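PDB 6IX1: 2S Albumin protein from Dolichos, which is a seed protein of uncertain role, built as the four-bladed beta-propeller of the hemopexin family, that may bind small ligands, as some other hemopexin-fold proteins do. Local coordinates for residues A[70-75]-A[81-86]; A[8-11]-A[16-19]; A[193-198]-A[202-207]. One frame throughout, in Å; residues are numbered along the deposited sequence.

Three hairpins from three blades of a hemopexin-type propeller are sampled here, in series along the chain. Contact 2 pairs the first two strands of one blade, contact 1 the second and third strands of the next, and contact 3 the last two strands of the fourth. Contacts 1 and 2 have centres about 11 Å apart and meet directly: S71 OG lies 2.7 Å from S11 OG and Y86 OH 2.9 Å from S11 N, both probable hydrogen bonds. Contact 3 stands off, its centre about 26 Å from that of contact 1 and its nearest atoms about 7 Å from contact 2. A sulfate, probably from the crystallisation liquor, sits beside R193.

Contact 1: A[70-75]-A[81-86]; sequences ASEAYV and CAYIDY
Strand 72-75 runs antiparallel to strand 81-85, their directions 155° apart, with A73–I84 and V75–A82 as hydrogen-bonded pairs and E72–D85 and Y74–Y83 as non-hydrogen-bonded ones. Where the strands part, Y86 N reaches S71 O at 3.0 Å.

One face carries E72, Y74, Y83 and D85. Y74 and Y83 form an offset stack, centroids 4.2 Å apart and planes at 24°, with Y83 CD1 over the middle of the Y74 ring. Y83 gets there with CG anti to its backbone N (chi1 -161°), and its OH ends 2.7 Å from E72 OE1, a weak, unsettled bond, T68 OG1 being the stronger partner. With a serine in place of Y74 the stack is gone, and the Y83 ring would probably be freer to turn beside a gap. E72 OE2 and D85 OD2 stay 4.3 Å apart, and a water donates to both, which probably eases the repulsion; D85 OD1 accepts A87 N.

At the open end of the hairpin the Y86 ring takes S71 O and S71 CB over one face, the CB 4.2 Å from its centroid.

On the other face V75 CG1 meets I84 CD1, with A73 and A82 beside them. This is the middle of a propeller blade: strand 64-67 bonds to Y74 on one flank, strands 94-95 and 98-101 join the other, and helix 102-105 packs M105 on Y74 and C81.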
# COMPACT_ATOMS: atom_id res chain seq x y z
N ALA A 70 10.93 -10.91 0.92
CA ALA A 70 10.41 -12.25 1.24
C ALA A 70 8.88 -12.18 1.33
O ALA A 70 8.27 -11.49 0.50
CB ALA A 70 11.12 -12.83 2.43
N SER A 71 8.27 -12.79 2.34
CA SER A 71 6.82 -12.68 2.54
C SER A 71 6.54 -11.84 3.80
O SER A 71 5.68 -12.14 4.60
CB SER A 71 6.21 -14.05 2.59
OG SER A 71 6.38 -14.72 1.35
N GLU A 72 7.24 -10.72 3.89
CA GLU A 72 7.10 -9.73 4.99
C GLU A 72 6.44 -8.44 4.51
O GLU A 72 6.62 -8.04 3.38
CB GLU A 72 8.47 -9.47 5.60
CG GLU A 72 9.05 -10.74 6.23
CD GLU A 72 10.48 -10.67 6.73
OE1 GLU A 72 11.10 -9.70 6.44
OE2 GLU A 72 10.90 -11.69 7.29
N ALA A 73 5.71 -7.82 5.44
CA ALA A 73 5.07 -6.54 5.17
C ALA A 73 4.88 -5.79 6.49
O ALA A 73 4.67 -6.44 7.48
CB ALA A 73 3.77 -6.75 4.48
N TYR A 74 4.88 -4.45 6.38
CA TYR A 74 4.31 -3.63 7.47
C TYR A 74 2.85 -3.34 7.23
O TYR A 74 2.47 -3.09 6.06
CB TYR A 74 5.07 -2.31 7.65
CG TYR A 74 6.38 -2.45 8.35
CD1 TYR A 74 6.43 -2.47 9.73
CD2 TYR A 74 7.57 -2.64 7.69
CE1 TYR A 74 7.61 -2.64 10.44
CE2 TYR A 74 8.75 -2.78 8.37
CZ TYR A 74 8.77 -2.78 9.76
OH TYR A 74 9.96 -2.92 10.40
N VAL A 75 2.07 -3.40 8.30
CA VAL A 75 0.67 -2.97 8.25
C VAL A 75 0.41 -1.95 9.33
O VAL A 75 1.17 -1.89 10.32
CB VAL A 75 -0.22 -4.22 8.42
CG1 VAL A 75 -0.03 -5.20 7.28
CG2 VAL A 75 -0.05 -4.99 9.73
N CYS A 81 1.11 0.06 14.28
CA CYS A 81 1.72 -0.67 13.18
C CYS A 81 2.32 -1.97 13.66
O CYS A 81 2.60 -2.14 14.85
CB CYS A 81 2.60 0.25 12.38
SG CYS A 81 4.14 0.55 13.17
N ALA A 82 2.51 -2.85 12.70
CA ALA A 82 3.10 -4.16 12.96
C ALA A 82 3.89 -4.62 11.75
O ALA A 82 3.51 -4.32 10.64
CB ALA A 82 2.03 -5.17 13.33
N TYR A 83 4.92 -5.40 12.01
CA TYR A 83 5.66 -6.14 10.97
C TYR A 83 5.15 -7.57 10.98
O TYR A 83 5.20 -8.13 12.04
CB TYR A 83 7.18 -6.09 11.17
CG TYR A 83 8.01 -6.40 9.99
CD1 TYR A 83 7.70 -5.93 8.74
CD2 TYR A 83 9.19 -7.07 10.12
CE1 TYR A 83 8.52 -6.18 7.65
CE2 TYR A 83 9.99 -7.36 9.04
CZ TYR A 83 9.72 -6.81 7.81
OH TYR A 83 10.55 -7.05 6.74
N ILE A 84 4.75 -8.08 9.85
CA ILE A 84 4.14 -9.43 9.77
C ILE A 84 4.92 -10.22 8.71
O ILE A 84 5.48 -9.72 7.72
CB ILE A 84 2.63 -9.36 9.51
CG1 ILE A 84 2.29 -8.94 8.08
CG2 ILE A 84 2.01 -8.45 10.52
CD1 ILE A 84 0.84 -9.08 7.72
N ASP A 85 4.81 -11.53 8.88
CA ASP A 85 5.05 -12.52 7.79
C ASP A 85 3.67 -13.04 7.36
O ASP A 85 2.96 -13.54 8.22
CB ASP A 85 6.02 -13.63 8.23
CG ASP A 85 6.44 -14.51 7.05
OD1 ASP A 85 5.58 -14.93 6.29
OD2 ASP A 85 7.72 -14.58 6.80
N TYR A 86 3.23 -12.77 6.14
CA TYR A 86 1.90 -13.16 5.65
C TYR A 86 1.93 -14.58 5.05
O TYR A 86 0.83 -15.07 4.64
CB TYR A 86 1.28 -12.09 4.74
CG TYR A 86 2.14 -11.71 3.58
CD1 TYR A 86 2.02 -12.41 2.39
CD2 TYR A 86 3.05 -10.66 3.63
CE1 TYR A 86 2.84 -12.12 1.32
CE2 TYR A 86 3.87 -10.37 2.57
CZ TYR A 86 3.76 -11.09 1.42
OH TYR A 86 4.55 -10.82 0.36
O HOH W 1 6.62 -9.21 0.86
O HOH W 2 9.19 -14.34 4.65
O HOH W 3 9.72 -13.91 8.32

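Contact 2: A[8-11]-A[16-19]; sequences FRSS and VYFF
F8 and Y17 tie together the first two strands of a propeller blade, the beta hairpin of strands 6-9 and 15-20 in this hemopexin-type fold. Two backbone bonds make them an antiparallel hydrogen-bonded pair: F8 N gives to Y17 O at 3.1 Å, and Y17 N returns the bond to F8 O at 3.0 Å. The same carbonyl oxygen of F8 is brushed by the CG2 methyl of V16.

Aromatic packing does most of the rest, through a cluster of F8, Y17 and F19. The F8 and Y17 rings are tilted only 28° from each other, yet they are slid so far apart that they barely overlap. What sits over the centre of the F8 ring is Y17 CB, a CH-pi contact 4.1 Å from the centroid, while F8 CE1 closes to 3.3 Å on Y17 CD1. F8 has CG between its backbone N and carbonyl carbon (chi1 70°), which swings the ring across to strand 15-20. F19 joins at its edge: F8 CE2 approaches F19 CE2 at 3.7 Å, near the plane of the F19 ring. S10 CB lies against Y17 CE1. Beyond the hairpin, F8 packs on S65 and D67 of strand 64-67, so the cluster is wedged against the next blade, and V16 rests on F175 of strand 173-176, in the blade that closes the ring.

Side-chain polar contact gathers at the turn end of the hairpin. S10 OG accepts R12 N, just beyond the segment. One water joins S10 OG, at 2.7 Å, to Y17 OH, at 2.8 Å.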
# COMPACT_ATOMS: atom_id res chain seq x y z
N PHE A 8 -0.72 -4.25 -0.79
CA PHE A 8 0.71 -4.57 -0.90
C PHE A 8 0.91 -5.71 -1.89
O PHE A 8 -0.00 -6.51 -2.16
CB PHE A 8 1.34 -4.84 0.47
CG PHE A 8 0.96 -6.10 1.20
CD1 PHE A 8 1.49 -7.34 0.83
CD2 PHE A 8 0.06 -6.01 2.24
CE1 PHE A 8 1.13 -8.47 1.54
CE2 PHE A 8 -0.25 -7.16 2.97
CZ PHE A 8 0.25 -8.39 2.58
N ARG A 9 2.10 -5.73 -2.44
CA ARG A 9 2.53 -6.69 -3.45
C ARG A 9 3.02 -7.97 -2.78
O ARG A 9 3.88 -7.94 -1.89
CB ARG A 9 3.69 -6.05 -4.25
CG ARG A 9 4.25 -6.95 -5.31
CD ARG A 9 5.44 -6.42 -6.05
NE ARG A 9 6.55 -6.15 -5.18
CZ ARG A 9 7.68 -5.54 -5.60
NH1 ARG A 9 7.77 -5.06 -6.80
NH2 ARG A 9 8.64 -5.32 -4.69
N SER A 10 2.45 -9.11 -3.18
CA SER A 10 2.85 -10.38 -2.60
C SER A 10 4.22 -10.80 -3.16
O SER A 10 4.59 -10.50 -4.28
CB SER A 10 1.85 -11.46 -2.94
OG SER A 10 2.25 -12.66 -2.36
N SER A 11 4.91 -11.63 -2.36
CA SER A 11 6.01 -12.45 -2.89
C SER A 11 5.59 -13.41 -4.02
O SER A 11 6.41 -13.73 -4.87
CB SER A 11 6.65 -13.22 -1.76
OG SER A 11 5.67 -14.10 -1.22
N VAL A 16 -1.69 -9.53 -5.46
CA VAL A 16 -1.81 -8.29 -4.67
C VAL A 16 -2.88 -8.55 -3.59
O VAL A 16 -3.87 -9.27 -3.80
CB VAL A 16 -2.15 -7.05 -5.52
CG1 VAL A 16 -3.48 -7.20 -6.30
CG2 VAL A 16 -2.21 -5.79 -4.67
N TYR A 17 -2.62 -7.99 -2.41
CA TYR A 17 -3.60 -7.95 -1.33
C TYR A 17 -4.22 -6.56 -1.26
O TYR A 17 -3.48 -5.57 -1.23
CB TYR A 17 -2.93 -8.27 0.01
CG TYR A 17 -2.44 -9.69 0.17
CD1 TYR A 17 -1.19 -10.02 -0.28
CD2 TYR A 17 -3.22 -10.72 0.70
CE1 TYR A 17 -0.68 -11.30 -0.19
CE2 TYR A 17 -2.71 -12.00 0.82
CZ TYR A 17 -1.44 -12.31 0.33
OH TYR A 17 -0.88 -13.56 0.37
N PHE A 18 -5.53 -6.49 -1.27
CA PHE A 18 -6.29 -5.26 -1.12
C PHE A 18 -7.10 -5.32 0.16
O PHE A 18 -7.84 -6.28 0.34
CB PHE A 18 -7.27 -4.99 -2.26
CG PHE A 18 -6.67 -4.74 -3.62
CD1 PHE A 18 -5.71 -3.82 -3.79
CD2 PHE A 18 -7.12 -5.38 -4.74
CE1 PHE A 18 -5.20 -3.53 -5.03
CE2 PHE A 18 -6.67 -5.07 -5.99
CZ PHE A 18 -5.68 -4.14 -6.14
N PHE A 19 -6.96 -4.27 0.98
CA PHE A 19 -7.73 -4.15 2.24
C PHE A 19 -8.82 -3.09 2.10
O PHE A 19 -8.58 -2.00 1.55
CB PHE A 19 -6.78 -3.80 3.40
CG PHE A 19 -5.76 -4.89 3.56
CD1 PHE A 19 -6.04 -6.00 4.31
CD2 PHE A 19 -4.58 -4.82 2.90
CE1 PHE A 19 -5.13 -7.06 4.37
CE2 PHE A 19 -3.68 -5.87 2.97
CZ PHE A 19 -3.97 -6.98 3.70
O HOH W 4 0.21 -14.34 -2.14

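Contact 3: A[193-198]-A[202-207]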
# COMPACT_ATOMS: atom_id res chain seq x y z
N ARG A 193 -1.91 4.11 -13.02
CA ARG A 193 -0.70 3.31 -13.06
C ARG A 193 0.41 4.25 -13.48
O ARG A 193 0.26 4.98 -14.45
CB ARG A 193 -0.85 2.15 -14.00
CG ARG A 193 0.41 1.30 -14.14
CD ARG A 193 0.18 -0.02 -14.78
NE ARG A 193 -0.41 0.11 -16.09
CZ ARG A 193 -0.14 -0.64 -17.18
NH1 ARG A 193 0.91 -1.44 -17.22
NH2 ARG A 193 -0.93 -0.56 -18.25
N ILE A 194 1.52 4.19 -12.72
CA ILE A 194 2.69 5.02 -13.05
C ILE A 194 3.89 4.10 -13.27
O ILE A 194 3.98 3.04 -12.74
CB ILE A 194 2.96 6.06 -11.94
CG1 ILE A 194 3.43 5.40 -10.65
CG2 ILE A 194 1.77 6.98 -11.77
CD1 ILE A 194 3.97 6.46 -9.66
N LYS A 195 4.85 4.65 -13.99
CA LYS A 195 6.23 4.17 -14.07
C LYS A 195 7.03 5.21 -13.26
O LYS A 195 7.07 6.34 -13.65
CB LYS A 195 6.74 4.09 -15.50
CG LYS A 195 8.10 3.53 -15.71
CD LYS A 195 8.42 3.41 -17.20
CE LYS A 195 9.72 2.66 -17.41
NZ LYS A 195 10.36 2.91 -18.71
N PHE A 196 7.61 4.79 -12.17
CA PHE A 196 8.29 5.71 -11.27
C PHE A 196 9.78 5.58 -11.42
O PHE A 196 10.29 4.51 -11.74
CB PHE A 196 7.82 5.61 -9.81
CG PHE A 196 8.17 4.33 -9.09
CD1 PHE A 196 7.40 3.17 -9.24
CD2 PHE A 196 9.30 4.23 -8.34
CE1 PHE A 196 7.76 1.97 -8.63
CE2 PHE A 196 9.62 3.06 -7.70
CZ PHE A 196 8.89 1.91 -7.88
N THR A 197 10.46 6.69 -11.11
CA THR A 197 11.91 6.86 -11.34
C THR A 197 12.57 7.40 -10.08
O THR A 197 12.69 8.63 -9.89
CB THR A 197 12.19 7.75 -12.54
OG1 THR A 197 11.65 9.05 -12.33
CG2 THR A 197 11.67 7.15 -13.82
N PRO A 198 13.08 6.54 -9.16
CA PRO A 198 13.65 7.06 -7.92
C PRO A 198 14.83 7.99 -8.22
O PRO A 198 15.69 7.72 -9.05
CB PRO A 198 14.06 5.82 -7.16
CG PRO A 198 13.03 4.85 -7.65
CD PRO A 198 12.94 5.08 -9.14
N ASN A 202 11.35 11.79 -13.69
CA ASN A 202 11.15 11.18 -15.03
C ASN A 202 9.95 10.23 -14.99
O ASN A 202 9.82 9.49 -15.96
CB ASN A 202 12.42 10.50 -15.51
CG ASN A 202 13.56 11.44 -15.75
OD1 ASN A 202 13.34 12.59 -16.11
ND2 ASN A 202 14.76 10.95 -15.52
N ASN A 203 9.09 10.28 -13.99
CA ASN A 203 8.00 9.33 -13.84
C ASN A 203 7.01 9.58 -14.97
O ASN A 203 6.86 10.66 -15.49
CB ASN A 203 7.31 9.49 -12.51
CG ASN A 203 8.28 9.73 -11.39
OD1 ASN A 203 8.63 8.83 -10.65
ND2 ASN A 203 8.77 10.98 -11.28
N THR A 204 6.33 8.52 -15.38
CA THR A 204 5.34 8.61 -16.46
C THR A 204 4.01 8.05 -15.98
O THR A 204 3.98 7.20 -15.12
CB THR A 204 5.81 8.01 -17.76
OG1 THR A 204 6.27 6.73 -17.45
CG2 THR A 204 6.90 8.88 -18.32
N LEU A 205 2.93 8.52 -16.61
CA LEU A 205 1.62 7.86 -16.43
C LEU A 205 1.54 6.78 -17.47
O LEU A 205 1.75 7.09 -18.67
CB LEU A 205 0.44 8.79 -16.62
CG LEU A 205 0.46 9.92 -15.63
CD1 LEU A 205 -0.76 10.80 -15.70
CD2 LEU A 205 0.63 9.51 -14.21
N THR A 206 1.13 5.60 -17.08
CA THR A 206 0.89 4.51 -18.05
C THR A 206 -0.62 4.55 -18.26
O THR A 206 -1.32 4.10 -17.32
CB THR A 206 1.44 3.17 -17.56
OG1 THR A 206 2.78 3.26 -17.13
CG2 THR A 206 1.23 2.11 -18.64
N GLY A 207 -1.13 5.11 -19.36
CA GLY A 207 -2.59 5.28 -19.54
C GLY A 207 -3.18 6.46 -18.79
O GLY A 207 -2.41 7.40 -18.53
O HOH W 5 -3.42 4.20 -15.49
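R193 lays its guanidinium flat against T206: the CG2 methyl sits over the centre of one face, 3.4 Å from R193 CZ. The chain reaches this pose by running extended and then bending at chi3 (57°). NH1 makes a salt bridge to E182 on the adjoining strand, and NE has a long, weak ion pair with a sulfate.

The pair belongs to the outer hairpin of a propeller blade, strands 190-195 and 204-211. A second flat group, the N203 amide, guards the turn end. Its OD1 accepts T197 N at 2.9 Å, the donor standing 48° out of the carbonyl plane, and the same oxygen touches F196 CB at 3.4 Å. The F196 ring meets F122 edge-to-face, in the preceding blade. T197 OG1 answers by accepting N202 N at 3.1 Å, so each side of the turn grips the other.

In between, K195 and T204 exchange two backbone bonds as an antiparallel hydrogen-bonded pair. Their side chains run alongside each other, with K195 CB 3.3 Å from T204 OG1. On the opposite face of the sheet I194 CG2 meets L205 CD2 in a small apolar contact at 3.7 Å. The far end is laced by T206 N bonding to R193 O and by a water that accepts from R193 N and donates to T206 O at 2.8 Å.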